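Putative aspartate aminotransferase (Thermus thermophilus, PDB 1IUG) probably catalyses pyridoxal-phosphate-dependent transfer of amino groups from amino acids to 2-oxo acids, with aspartate a likely donor. Local coordinates at residues 36-40 against 222-227; 76-82 against 99-105; 112-117 against 141-145; 177-183 against 195-201. All blocks are in the same frame, centred on the assembly; numbering follows the deposited sequence.

Contact 1 (36-40 against 222-227); sequences FLKAR and QKEGES
Leu-37 rides directly over a residue with left-handed backbone angles: Gly-225 has phi 86°, and its CA lies 3.6 Å from Leu-37 CG. This glycine is the C-prime residue of a Schellman motif that ends helix 215-222, so helix 30-47 packs against the stopped end of another helix. With no side chain, Gly-225 can hold this conformation and still let Leu-37 CG close on its CA. Leu-37 CD2 extends over the same turn, 3.7 Å from Lys-223 O. One helical turn further on, Arg-40 bends back at chi2 and chi3 (-62° and -56°) and brings one guanidinium face over Gln-222 CB. Its NH1 comes within 2.9 Å of Gln-222 O at too poor an angle for a hydrogen bond; NE and NH2 hold Val-53 O and Glu-52 instead. A leucine in place of Arg-40 would probably leave Val-53 O without its donor and Glu-52 with only the weak, distant pairing to Lys-223. The Gln-222 amide, whose NE2 is bonded to Ile-55 O, stands nearly upright against the Phe-36 ring and meets its edge, OE1 being 3.7 Å from Phe-36 CE2. Beyond it, Phe-36 CZ reaches Ser-227 CB at 4.1 Å.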
loop_
_atom_site.group_PDB
_atom_site.type_symbol
_atom_site.label_atom_id
_atom_site.label_comp_id
_atom_site.label_asym_id
_atom_site.label_seq_id
_atom_site.Cartn_x
_atom_site.Cartn_y
_atom_site.Cartn_z
ATOM N N PHE A 36 -15.972 2.842 -4.538
ATOM C CA PHE A 36 -14.860 3.764 -4.328
ATOM C C PHE A 36 -15.402 5.167 -4.058
ATOM O O PHE A 36 -15.003 5.812 -3.092
ATOM C CB PHE A 36 -13.935 3.773 -5.547
ATOM C CG PHE A 36 -12.543 4.225 -5.242
ATOM C CD1 PHE A 36 -11.611 3.332 -4.712
ATOM C CD2 PHE A 36 -12.153 5.543 -5.478
ATOM C CE1 PHE A 36 -10.311 3.743 -4.421
ATOM C CE2 PHE A 36 -10.858 5.964 -5.190
ATOM C CZ PHE A 36 -9.931 5.060 -4.660
ATOM N N LEU A 37 -16.318 5.623 -4.908
ATOM C CA LEU A 37 -16.942 6.937 -4.742
ATOM C C LEU A 37 -17.705 7.002 -3.422
ATOM O O LEU A 37 -17.738 8.040 -2.763
ATOM C CB LEU A 37 -17.901 7.230 -5.897
ATOM C CG LEU A 37 -17.270 7.814 -7.157
ATOM C CD1 LEU A 37 -18.303 7.877 -8.270
ATOM C CD2 LEU A 37 -16.713 9.199 -6.857
ATOM N N LYS A 38 -18.316 5.882 -3.049
ATOM C CA LYS A 38 -19.068 5.774 -1.805
ATOM C C LYS A 38 -18.101 6.016 -0.640
ATOM O O LYS A 38 -18.373 6.813 0.254
ATOM C CB LYS A 38 -19.672 4.372 -1.694
ATOM C CG LYS A 38 -21.085 4.295 -1.125
ATOM C CD LYS A 38 -21.176 4.853 0.284
ATOM C CE LYS A 38 -22.595 4.770 0.861
ATOM N NZ LYS A 38 -23.599 4.157 -0.063
ATOM N N ALA A 39 -16.961 5.330 -0.666
ATOM C CA ALA A 39 -15.956 5.478 0.385
ATOM C C ALA A 39 -15.441 6.913 0.442
ATOM O O ALA A 39 -15.303 7.474 1.524
ATOM C CB ALA A 39 -14.809 4.501 0.163
ATOM N N ARG A 40 -15.174 7.495 -0.732
ATOM C CA ARG A 40 -14.696 8.879 -0.866
ATOM C C ARG A 40 -15.646 9.782 -0.057
ATOM O O ARG A 40 -15.220 10.551 0.810
ATOM C CB ARG A 40 -14.794 9.330 -2.333
ATOM C CG ARG A 40 -13.846 8.748 -3.406
ATOM C CD ARG A 40 -12.357 9.004 -3.226
ATOM N NE ARG A 40 -11.999 10.424 -3.108
ATOM C CZ ARG A 40 -12.506 11.445 -3.804
ATOM N NH1 ARG A 40 -13.434 11.276 -4.741
ATOM N NH2 ARG A 40 -12.128 12.674 -3.497
ATOM N N GLN A 222 -9.549 9.986 -8.870
ATOM C CA GLN A 222 -10.482 9.682 -7.785
ATOM C C GLN A 222 -11.779 10.475 -7.825
ATOM O O GLN A 222 -12.793 10.041 -7.281
ATOM C CB GLN A 222 -9.785 9.768 -6.426
ATOM C CG GLN A 222 -8.666 8.738 -6.315
ATOM C CD GLN A 222 -8.160 8.521 -4.903
ATOM O OE1 GLN A 222 -8.870 8.761 -3.925
ATOM N NE2 GLN A 222 -6.929 8.032 -4.793
ATOM N N LYS A 223 -11.749 11.605 -8.522
ATOM C CA LYS A 223 -12.926 12.449 -8.706
ATOM C C LYS A 223 -13.993 11.618 -9.429
ATOM O O LYS A 223 -15.187 11.738 -9.153
ATOM C CB LYS A 223 -12.567 13.642 -9.599
ATOM C CG LYS A 223 -12.321 14.968 -8.903
ATOM C CD LYS A 223 -13.547 15.429 -8.133
ATOM C CE LYS A 223 -13.320 16.774 -7.451
ATOM N NZ LYS A 223 -11.958 17.339 -7.698
ATOM N N GLU A 224 -13.540 10.766 -10.348
ATOM C CA GLU A 224 -14.429 9.923 -11.139
ATOM C C GLU A 224 -14.603 8.501 -10.594
ATOM O O GLU A 224 -15.183 7.646 -11.260
ATOM C CB GLU A 224 -13.932 9.869 -12.590
ATOM C CG GLU A 224 -15.030 9.568 -13.614
ATOM C CD GLU A 224 -14.496 9.376 -15.028
ATOM O OE1 GLU A 224 -13.853 10.309 -15.563
ATOM O OE2 GLU A 224 -14.728 8.289 -15.605
ATOM N N GLY A 225 -14.105 8.244 -9.389
ATOM C CA GLY A 225 -14.246 6.920 -8.809
ATOM C C GLY A 225 -13.155 5.948 -9.215
ATOM O O GLY A 225 -13.297 4.738 -9.033
ATOM N N GLU A 226 -12.075 6.479 -9.784
ATOM C CA GLU A 226 -10.940 5.663 -10.204
ATOM C C GLU A 226 -9.790 5.997 -9.266
ATOM O O GLU A 226 -9.967 6.680 -8.260
ATOM C CB GLU A 226 -10.493 6.030 -11.624
ATOM C CG GLU A 226 -11.593 6.430 -12.589
ATOM C CD GLU A 226 -12.185 5.264 -13.350
ATOM O OE1 GLU A 226 -11.675 4.127 -13.224
ATOM O OE2 GLU A 226 -13.167 5.493 -14.090
ATOM N N SER A 227 -8.605 5.520 -9.622
ATOM C CA SER A 227 -7.386 5.781 -8.869
ATOM C C SER A 227 -6.262 5.720 -9.896
ATOM O O SER A 227 -6.449 5.182 -10.993
ATOM C CB SER A 227 -7.182 4.760 -7.739
ATOM O OG SER A 227 -7.145 3.432 -8.228
#

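Contact 2 (76-82 against 99-105); sequences ERVLVPV and LVVERLD
Val-78 CG2 and Val-101 CG2 meet at 3.8 Å in the apolar centre of two neighbouring parallel strands, 77-82 and 100-105, joined through helix 85-96 as a beta-alpha-beta crossover. Val-101 is shared between two partners: its other methyl, CG1, lies 3.7 Å from Val-80 CG2, while the Leu-99 side chain crosses that of Val-78 at about a right angle, its CD1 against Val-78 CG2. The helix covers this face, with Tyr-91 touching both Val-80 and Val-101. On the reverse face Leu-79 runs alongside Glu-102, pointing the same way, and its CD1 also packs on Leu-104 CD1.

Between the faces, Val-78, Val-80 and Val-82 donate their N-H groups to Val-100, Glu-102 and Leu-104, the last bond measuring 2.9 Å from Val-82 N to Leu-104 O. In return Glu-76, Val-78 and Val-80 accept, although Leu-104 N to Val-80 O is weak at 3.4 Å. Pro-81, which has no N-H, falls where the backbone is turned away from this partner, so the pairing loses nothing.

At the polar margin Arg-103, bent at chi2 (-62°), lays NE 3.3 Å from Val-82 CG2. The same NE makes a salt bridge with Asp-105 OD1, and the guanidinium forms a cation-pi pair with Tyr-91. A serine in place of Arg-103 would probably leave Asp-105 without its charged mate and bare the methyls of Val-82. Glu-102 OE2 is hydrogen-bonded to Tyr-122 OH and makes a long salt bridge, 3.7 Å, to Arg-77 NH1, approaching that guanidinium at its edge.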
loop_
_atom_site.group_PDB
_atom_site.type_symbol
_atom_site.label_atom_id
_atom_site.label_comp_id
_atom_site.label_asym_id
_atom_site.label_seq_id
_atom_site.Cartn_x
_atom_site.Cartn_y
_atom_site.Cartn_z
ATOM N N GLU A 76 11.062 25.622 1.399
ATOM C CA GLU A 76 10.082 26.305 2.245
ATOM C C GLU A 76 10.277 26.079 3.745
ATOM O O GLU A 76 10.718 25.015 4.181
ATOM C CB GLU A 76 8.653 25.945 1.833
ATOM C CG GLU A 76 8.272 26.414 0.438
ATOM C CD GLU A 76 6.768 26.467 0.232
ATOM O OE1 GLU A 76 6.256 25.819 -0.705
ATOM O OE2 GLU A 76 6.095 27.174 1.007
ATOM N N ARG A 77 9.941 27.114 4.511
ATOM C CA ARG A 77 10.048 27.153 5.972
ATOM C C ARG A 77 8.862 26.472 6.670
ATOM O O ARG A 77 7.714 26.889 6.497
ATOM C CB ARG A 77 10.076 28.626 6.407
ATOM C CG ARG A 77 11.420 29.232 6.792
ATOM C CD ARG A 77 12.081 28.560 7.984
ATOM N NE ARG A 77 12.945 29.518 8.677
ATOM C CZ ARG A 77 13.242 29.478 9.975
ATOM N NH1 ARG A 77 12.751 28.520 10.747
ATOM N NH2 ARG A 77 14.018 30.414 10.507
ATOM N N VAL A 78 9.134 25.445 7.469
ATOM C CA VAL A 78 8.063 24.764 8.198
ATOM C C VAL A 78 8.420 24.537 9.660
ATOM O O VAL A 78 9.566 24.242 10.004
ATOM C CB VAL A 78 7.645 23.406 7.562
ATOM C CG1 VAL A 78 7.077 23.623 6.165
ATOM C CG2 VAL A 78 8.814 22.433 7.547
ATOM N N LEU A 79 7.419 24.693 10.514
ATOM C CA LEU A 79 7.589 24.513 11.944
ATOM C C LEU A 79 7.028 23.146 12.339
ATOM O O LEU A 79 5.868 22.839 12.060
ATOM C CB LEU A 79 6.869 25.648 12.676
ATOM C CG LEU A 79 6.863 25.702 14.200
ATOM C CD1 LEU A 79 8.274 25.591 14.736
ATOM C CD2 LEU A 79 6.218 27.008 14.637
ATOM N N VAL A 80 7.867 22.322 12.962
ATOM C CA VAL A 80 7.469 20.982 13.381
ATOM C C VAL A 80 7.774 20.690 14.850
ATOM O O VAL A 80 8.931 20.471 15.222
ATOM C CB VAL A 80 8.167 19.888 12.522
ATOM C CG1 VAL A 80 7.717 18.501 12.959
ATOM C CG2 VAL A 80 7.882 20.106 11.041
ATOM N N PRO A 81 6.744 20.730 15.712
ATOM C CA PRO A 81 6.922 20.452 17.138
ATOM C C PRO A 81 7.104 18.946 17.303
ATOM O O PRO A 81 6.429 18.159 16.635
ATOM C CB PRO A 81 5.589 20.895 17.744
ATOM C CG PRO A 81 5.071 21.900 16.772
ATOM C CD PRO A 81 5.398 21.264 15.456
ATOM N N VAL A 82 8.023 18.546 18.174
ATOM C CA VAL A 82 8.269 17.133 18.410
ATOM C C VAL A 82 8.035 16.795 19.877
ATOM O O VAL A 82 8.651 17.376 20.770
ATOM C CB VAL A 82 9.686 16.723 17.964
ATOM C CG1 VAL A 82 9.935 15.249 18.272
ATOM C CG2 VAL A 82 9.846 16.976 16.474
ATOM N N LEU A 99 12.865 20.420 3.057
ATOM C CA LEU A 99 12.330 21.625 3.686
ATOM C C LEU A 99 13.231 22.115 4.816
ATOM O O LEU A 99 13.978 21.331 5.412
ATOM C CB LEU A 99 10.933 21.350 4.259
ATOM C CG LEU A 99 9.845 20.801 3.332
ATOM C CD1 LEU A 99 8.569 20.580 4.130
ATOM C CD2 LEU A 99 9.595 21.757 2.184
ATOM N N VAL A 100 13.163 23.415 5.100
ATOM C CA VAL A 100 13.934 24.003 6.191
ATOM C C VAL A 100 13.040 23.818 7.415
ATOM O O VAL A 100 11.979 24.439 7.528
ATOM C CB VAL A 100 14.227 25.499 5.951
ATOM C CG1 VAL A 100 15.186 26.012 7.014
ATOM C CG2 VAL A 100 14.818 25.704 4.563
ATOM N N VAL A 101 13.486 22.974 8.341
ATOM C CA VAL A 101 12.686 22.646 9.507
ATOM C C VAL A 101 13.116 23.129 10.891
ATOM O O VAL A 101 14.228 22.835 11.352
ATOM C CB VAL A 101 12.488 21.105 9.579
ATOM C CG1 VAL A 101 11.461 20.745 10.642
ATOM C CG2 VAL A 101 12.069 20.558 8.218
ATOM N N GLU A 102 12.214 23.857 11.552
ATOM C CA GLU A 102 12.451 24.310 12.918
ATOM C C GLU A 102 11.827 23.227 13.783
ATOM O O GLU A 102 10.624 22.983 13.729
ATOM C CB GLU A 102 11.796 25.661 13.227
ATOM C CG GLU A 102 11.921 26.035 14.712
ATOM C CD GLU A 102 11.625 27.496 14.997
ATOM O OE1 GLU A 102 10.719 27.774 15.813
ATOM O OE2 GLU A 102 12.312 28.368 14.425
ATOM N N ARG A 103 12.666 22.594 14.584
ATOM C CA ARG A 103 12.275 21.495 15.443
ATOM C C ARG A 103 12.231 21.942 16.910
ATOM O O ARG A 103 13.257 22.295 17.493
ATOM C CB ARG A 103 13.296 20.377 15.184
ATOM C CG ARG A 103 13.013 18.970 15.666
ATOM C CD ARG A 103 12.874 18.833 17.151
ATOM N NE ARG A 103 12.963 17.434 17.584
ATOM C CZ ARG A 103 13.847 16.541 17.140
ATOM N NH1 ARG A 103 14.754 16.872 16.227
ATOM N NH2 ARG A 103 13.833 15.304 17.622
ATOM N N LEU A 104 11.027 21.978 17.480
ATOM C CA LEU A 104 10.841 22.364 18.878
ATOM C C LEU A 104 10.548 21.129 19.730
ATOM O O LEU A 104 9.466 20.541 19.641
ATOM C CB LEU A 104 9.701 23.376 19.014
ATOM C CG LEU A 104 9.854 24.730 18.315
ATOM C CD1 LEU A 104 8.664 25.609 18.674
ATOM C CD2 LEU A 104 11.161 25.406 18.727
ATOM N N ASP A 105 11.511 20.749 20.568
ATOM C CA ASP A 105 11.375 19.571 21.422
ATOM C C ASP A 105 10.587 19.741 22.710
ATOM O O ASP A 105 10.744 20.725 23.431
ATOM C CB ASP A 105 12.750 18.991 21.763
ATOM C CG ASP A 105 13.376 18.255 20.601
ATOM O OD1 ASP A 105 13.044 17.066 20.405
ATOM O OD2 ASP A 105 14.204 18.866 19.889
#

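Contact 3 (112-117 against 141-145); sequences PRPEDV and PALAR
Leu-143 reaches out of helix 140-150 into the loop 112-117 and carries most of the contact. Its CB leaves the helix, and CG, set anti to the carbonyl carbon and beside the backbone N (chi1 -68°), aims the branch at the loop. CB and CG act as a stalk; CD2 does the touching. This methyl sits over the face of the peptide group joining Arg-113 to Pro-114, 3.7 Å from Arg-113 C and 3.6 Å from Pro-114 N, a nitrogen that carries no hydrogen. Pro-112 O comes equally near CD2, and the rings of Pro-112 and Pro-114 flank it, with Pro-112 CB at 4.0 Å. From a further side Val-117 crosses Leu-143 at about a right angle, and its CG2 approaches both this methyl and the helix backbone, 3.6 Å from Leu-143 O.

Beside this insertion a smaller pairing extends the contact, where Pro-114 CG rests on Ala-142 CB at 3.9 Å. The loop holds its shape with a tight turn of its own, closed by Asp-116 N bonding to Arg-113 O at 2.9 Å.

The side chain of Leu-143 also touches Leu-127 of strand 124-128, while Val-117 and Pro-112 rest on Leu-79 and Pro-81 of strand 77-82. The arrangement thus joins a connecting loop to helix 140-150, which comes after strand 124-128 and the short strands 130-131 and 136-137. The contact is van der Waals in kind: methyls and proline rings lie against one another and against backbone carbonyls and a proline N, so it depends on shape rather than directed polar bonds.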
loop_
_atom_site.group_PDB
_atom_site.type_symbol
_atom_site.label_atom_id
_atom_site.label_comp_id
_atom_site.label_asym_id
_atom_site.label_seq_id
_atom_site.Cartn_x
_atom_site.Cartn_y
_atom_site.Cartn_z
ATOM N N PRO A 112 2.449 20.864 22.568
ATOM C CA PRO A 112 2.799 22.259 22.281
ATOM C C PRO A 112 1.798 23.270 22.832
ATOM O O PRO A 112 0.605 22.987 22.924
ATOM C CB PRO A 112 2.805 22.298 20.750
ATOM C CG PRO A 112 3.108 20.893 20.364
ATOM C CD PRO A 112 2.267 20.109 21.317
ATOM N N ARG A 113 2.303 24.441 23.209
ATOM C CA ARG A 113 1.467 25.533 23.712
ATOM C C ARG A 113 1.191 26.420 22.496
ATOM O O ARG A 113 2.052 26.570 21.626
ATOM C CB ARG A 113 2.228 26.379 24.740
ATOM C CG ARG A 113 2.983 25.624 25.817
ATOM C CD ARG A 113 2.085 24.762 26.684
ATOM N NE ARG A 113 2.862 23.918 27.598
ATOM C CZ ARG A 113 3.760 24.365 28.477
ATOM N NH1 ARG A 113 4.015 25.663 28.587
ATOM N NH2 ARG A 113 4.424 23.503 29.237
ATOM N N PRO A 114 -0.013 27.010 22.409
ATOM C CA PRO A 114 -0.360 27.885 21.279
ATOM C C PRO A 114 0.629 29.049 21.120
ATOM O O PRO A 114 0.885 29.520 20.008
ATOM C CB PRO A 114 -1.748 28.389 21.661
ATOM C CG PRO A 114 -2.329 27.217 22.397
ATOM C CD PRO A 114 -1.183 26.779 23.276
ATOM N N GLU A 115 1.203 29.483 22.240
ATOM C CA GLU A 115 2.161 30.584 22.246
ATOM C C GLU A 115 3.501 30.179 21.635
ATOM O O GLU A 115 4.247 31.027 21.144
ATOM C CB GLU A 115 2.394 31.094 23.675
ATOM C CG GLU A 115 1.140 31.217 24.527
ATOM C CD GLU A 115 0.750 29.902 25.183
ATOM O OE1 GLU A 115 1.576 29.349 25.944
ATOM O OE2 GLU A 115 -0.381 29.427 24.942
ATOM N N ASP A 116 3.800 28.884 21.657
ATOM C CA ASP A 116 5.058 28.388 21.109
ATOM C C ASP A 116 5.097 28.372 19.585
ATOM O O ASP A 116 6.170 28.477 18.989
ATOM C CB ASP A 116 5.360 26.989 21.648
ATOM C CG ASP A 116 5.536 26.963 23.158
ATOM O OD1 ASP A 116 5.725 28.035 23.771
ATOM O OD2 ASP A 116 5.489 25.858 23.736
ATOM N N VAL A 117 3.932 28.226 18.958
ATOM C CA VAL A 117 3.857 28.189 17.502
ATOM C C VAL A 117 3.441 29.519 16.883
ATOM O O VAL A 117 3.328 29.633 15.660
ATOM C CB VAL A 117 2.919 27.061 17.004
ATOM C CG1 VAL A 117 3.429 25.709 17.491
ATOM C CG2 VAL A 117 1.480 27.304 17.470
ATOM N N PRO A 141 -7.270 22.986 17.360
ATOM C CA PRO A 141 -7.872 24.274 16.991
ATOM C C PRO A 141 -7.098 25.476 17.519
ATOM O O PRO A 141 -6.883 26.445 16.793
ATOM C CB PRO A 141 -9.264 24.198 17.622
ATOM C CG PRO A 141 -9.547 22.728 17.662
ATOM C CD PRO A 141 -8.232 22.176 18.130
ATOM N N ALA A 142 -6.679 25.398 18.780
ATOM C CA ALA A 142 -5.934 26.477 19.424
ATOM C C ALA A 142 -4.548 26.664 18.820
ATOM O O ALA A 142 -4.080 27.795 18.664
ATOM C CB ALA A 142 -5.832 26.231 20.927
ATOM N N LEU A 143 -3.890 25.558 18.482
ATOM C CA LEU A 143 -2.562 25.626 17.882
ATOM C C LEU A 143 -2.651 26.196 16.477
ATOM O O LEU A 143 -1.863 27.060 16.098
ATOM C CB LEU A 143 -1.925 24.240 17.838
ATOM C CG LEU A 143 -1.549 23.637 19.189
ATOM C CD1 LEU A 143 -1.109 22.201 19.001
ATOM C CD2 LEU A 143 -0.447 24.462 19.832
ATOM N N ALA A 144 -3.649 25.737 15.728
ATOM C CA ALA A 144 -3.868 26.172 14.352
ATOM C C ALA A 144 -4.129 27.669 14.188
ATOM O O ALA A 144 -3.528 28.302 13.315
ATOM C CB ALA A 144 -4.998 25.370 13.719
ATOM N N ARG A 145 -5.013 28.248 15.002
ATOM C CA ARG A 145 -5.273 29.673 14.831
ATOM C C ARG A 145 -4.209 30.605 15.402
ATOM O O ARG A 145 -4.066 31.733 14.939
ATOM C CB ARG A 145 -6.716 30.080 15.204
ATOM C CG ARG A 145 -7.015 30.520 16.624
ATOM C CD ARG A 145 -6.731 29.453 17.646
ATOM N NE ARG A 145 -7.354 29.778 18.931
ATOM C CZ ARG A 145 -8.633 29.561 19.222
ATOM N NH1 ARG A 145 -9.449 29.018 18.325
ATOM N NH2 ARG A 145 -9.093 29.869 20.426
#

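Contact 4 (177-183 against 195-201); sequences DAAASGS and FVALSPR
Asp-177 grips the far strand end with both its backbone and its side chain. Its carbonyl O accepts two hydrogen bonds from Ser-199, from N at 2.9 Å and from OG, also at 2.9 Å, the hydroxyl using a lone pair in the carbonyl plane. Ser-199 OG reaches it from the position between its own N and carbonyl carbon (chi1 68°), and as N-cap of helix 200-204 it also holds Ala-202 N. The carboxylate forms a salt bridge, OD1 to Arg-201 NH1 at 2.8 Å, with carboxylate and guanidinium planes 30° apart; a water bonded to OD1 also gives Ser-199 OG a weak bond.

From here the chain enters a beta hairpin. Ala-178 faces Leu-198 in a non-hydrogen-bonded pair, CB to CD2 at 3.9 Å. Ala-179 exchanges two bonds with Ala-197, N to O at 3.0 Å and O to N at 2.8 Å. Ala-180 lies opposite Val-196, and both touch Ala-63 of helix 60-71. Ser-181 and Phe-195 form a second hydrogen-bonded pair, Phe-195 N lying 2.8 Å from Ser-181 O and 38° out of the carbonyl plane. The Phe-195 ring then follows the departing chain: CE1 lies 3.6 Å from Gly-182 C and near the backbone of Ser-183.

Helices 30-47 and 60-71 cover the two faces, with Phe-47 on Ala-179. The connection between the strands carries Lys-185, to which pyridoxal phosphate is bound as an imine. Polar bonds thus concentrate at the Asp-177 end, where Val-156 N also holds OD2, whereas toward the cofactor lysine the Phe-195 ring packs on backbone.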
loop_
_atom_site.group_PDB
_atom_site.type_symbol
_atom_site.label_atom_id
_atom_site.label_comp_id
_atom_site.label_asym_id
_atom_site.label_seq_id
_atom_site.Cartn_x
_atom_site.Cartn_y
_atom_site.Cartn_z
ATOM N N ASP A 177 -5.782 22.628 7.366
ATOM C CA ASP A 177 -5.896 22.615 5.910
ATOM C C ASP A 177 -5.823 21.225 5.294
ATOM O O ASP A 177 -6.485 20.948 4.296
ATOM C CB ASP A 177 -4.831 23.522 5.292
ATOM C CG ASP A 177 -4.941 24.950 5.781
ATOM O OD1 ASP A 177 -5.932 25.612 5.423
ATOM O OD2 ASP A 177 -4.056 25.400 6.541
ATOM N N ALA A 178 -5.031 20.348 5.900
ATOM C CA ALA A 178 -4.880 18.989 5.392
ATOM C C ALA A 178 -4.604 18.016 6.527
ATOM O O ALA A 178 -4.012 18.380 7.545
ATOM C CB ALA A 178 -3.760 18.929 4.353
ATOM N N ALA A 179 -5.020 16.771 6.336
ATOM C CA ALA A 179 -4.831 15.753 7.354
ATOM C C ALA A 179 -4.566 14.381 6.744
ATOM O O ALA A 179 -4.934 14.112 5.601
ATOM C CB ALA A 179 -6.051 15.698 8.267
ATOM N N ALA A 180 -3.908 13.525 7.517
ATOM C CA ALA A 180 -3.605 12.172 7.078
ATOM C C ALA A 180 -4.082 11.179 8.134
ATOM O O ALA A 180 -4.064 11.467 9.331
ATOM C CB ALA A 180 -2.107 12.008 6.840
ATOM N N SER A 181 -4.555 10.031 7.670
ATOM C CA SER A 181 -5.016 8.973 8.548
ATOM C C SER A 181 -4.763 7.639 7.859
ATOM O O SER A 181 -4.295 7.605 6.719
ATOM C CB SER A 181 -6.502 9.134 8.867
ATOM O OG SER A 181 -6.886 8.222 9.883
ATOM N N GLY A 182 -5.055 6.551 8.564
ATOM C CA GLY A 182 -4.854 5.219 8.022
ATOM C C GLY A 182 -6.034 4.316 8.325
ATOM O O GLY A 182 -6.967 4.708 9.028
ATOM N N SER A 183 -5.971 3.083 7.838
ATOM C CA SER A 183 -7.059 2.138 8.027
ATOM C C SER A 183 -7.034 1.233 9.262
ATOM O O SER A 183 -8.091 0.762 9.688
ATOM C CB SER A 183 -7.197 1.274 6.770
ATOM O OG SER A 183 -5.985 0.596 6.487
ATOM N N PHE A 195 -5.054 7.758 4.058
ATOM C CA PHE A 195 -5.943 8.785 3.519
ATOM C C PHE A 195 -5.387 10.198 3.677
ATOM O O PHE A 195 -4.831 10.554 4.716
ATOM C CB PHE A 195 -7.320 8.721 4.190
ATOM C CG PHE A 195 -7.867 7.335 4.320
ATOM C CD1 PHE A 195 -7.778 6.654 5.530
ATOM C CD2 PHE A 195 -8.443 6.694 3.228
ATOM C CE1 PHE A 195 -8.250 5.356 5.649
ATOM C CE2 PHE A 195 -8.920 5.393 3.340
ATOM C CZ PHE A 195 -8.822 4.723 4.550
ATOM N N VAL A 196 -5.530 10.989 2.623
ATOM C CA VAL A 196 -5.096 12.376 2.635
ATOM C C VAL A 196 -6.342 13.217 2.392
ATOM O O VAL A 196 -6.972 13.131 1.329
ATOM C CB VAL A 196 -4.058 12.693 1.533
ATOM C CG1 VAL A 196 -3.667 14.168 1.606
ATOM C CG2 VAL A 196 -2.823 11.828 1.697
ATOM N N ALA A 197 -6.743 13.951 3.424
ATOM C CA ALA A 197 -7.906 14.822 3.344
ATOM C C ALA A 197 -7.403 16.235 3.086
ATOM O O ALA A 197 -6.531 16.728 3.798
ATOM C CB ALA A 197 -8.709 14.763 4.640
ATOM N N LEU A 198 -7.951 16.866 2.051
ATOM C CA LEU A 198 -7.570 18.218 1.664
ATOM C C LEU A 198 -8.770 19.160 1.673
ATOM O O LEU A 198 -9.776 18.907 1.008
ATOM C CB LEU A 198 -6.957 18.204 0.258
ATOM C CG LEU A 198 -5.722 17.326 0.031
ATOM C CD1 LEU A 198 -5.534 17.062 -1.446
ATOM C CD2 LEU A 198 -4.490 17.980 0.636
ATOM N N SER A 199 -8.650 20.249 2.425
ATOM C CA SER A 199 -9.706 21.256 2.506
ATOM C C SER A 199 -9.713 22.051 1.195
ATOM O O SER A 199 -8.765 21.961 0.400
ATOM C CB SER A 199 -9.433 22.208 3.678
ATOM O OG SER A 199 -8.289 23.007 3.426
ATOM N N PRO A 200 -10.788 22.823 0.940
ATOM C CA PRO A 200 -10.866 23.621 -0.293
ATOM C C PRO A 200 -9.654 24.545 -0.413
ATOM O O PRO A 200 -9.082 24.708 -1.488
ATOM C CB PRO A 200 -12.162 24.411 -0.097
ATOM C CG PRO A 200 -13.016 23.442 0.677
ATOM C CD PRO A 200 -12.044 22.920 1.708
ATOM N N ARG A 201 -9.244 25.088 0.729
ATOM C CA ARG A 201 -8.097 25.983 0.853
ATOM C C ARG A 201 -6.849 25.267 0.310
ATOM O O ARG A 201 -6.145 25.788 -0.559
ATOM C CB ARG A 201 -7.927 26.309 2.344
ATOM C CG ARG A 201 -7.473 27.715 2.744
ATOM C CD ARG A 201 -6.117 28.100 2.210
ATOM N NE ARG A 201 -5.542 29.212 2.973
ATOM C CZ ARG A 201 -4.788 29.073 4.063
ATOM N NH1 ARG A 201 -4.509 27.870 4.540
ATOM N NH2 ARG A 201 -4.277 30.140 4.657
HETATM O O HOH W 1 -8.648 25.316 5.873
#

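In the fold
Contacts 2 and 4 build different parts of one seven-stranded mixed sheet, the core of the large domain in this aminotransferase fold: strands 77-82 and 100-105 lie at one margin, whereas hairpin 178-182/193-198 lies toward the other, centres about 20 Å away. Contact 3 adjoins contact 2, their centres about 14 Å apart, where Leu-104 CD1 lies 3.8 Å from Asp-116 O. Contact 1 lies about 15 Å between centres from contact 4, beyond the sheet's edge strand 52-57. Along the chain contacts 2, 3 and 4 follow in series inside the long loop closed by contact 1, which brings residues far apart in sequence together beside a sheet whose hairpin connection carries the cofactor lysine.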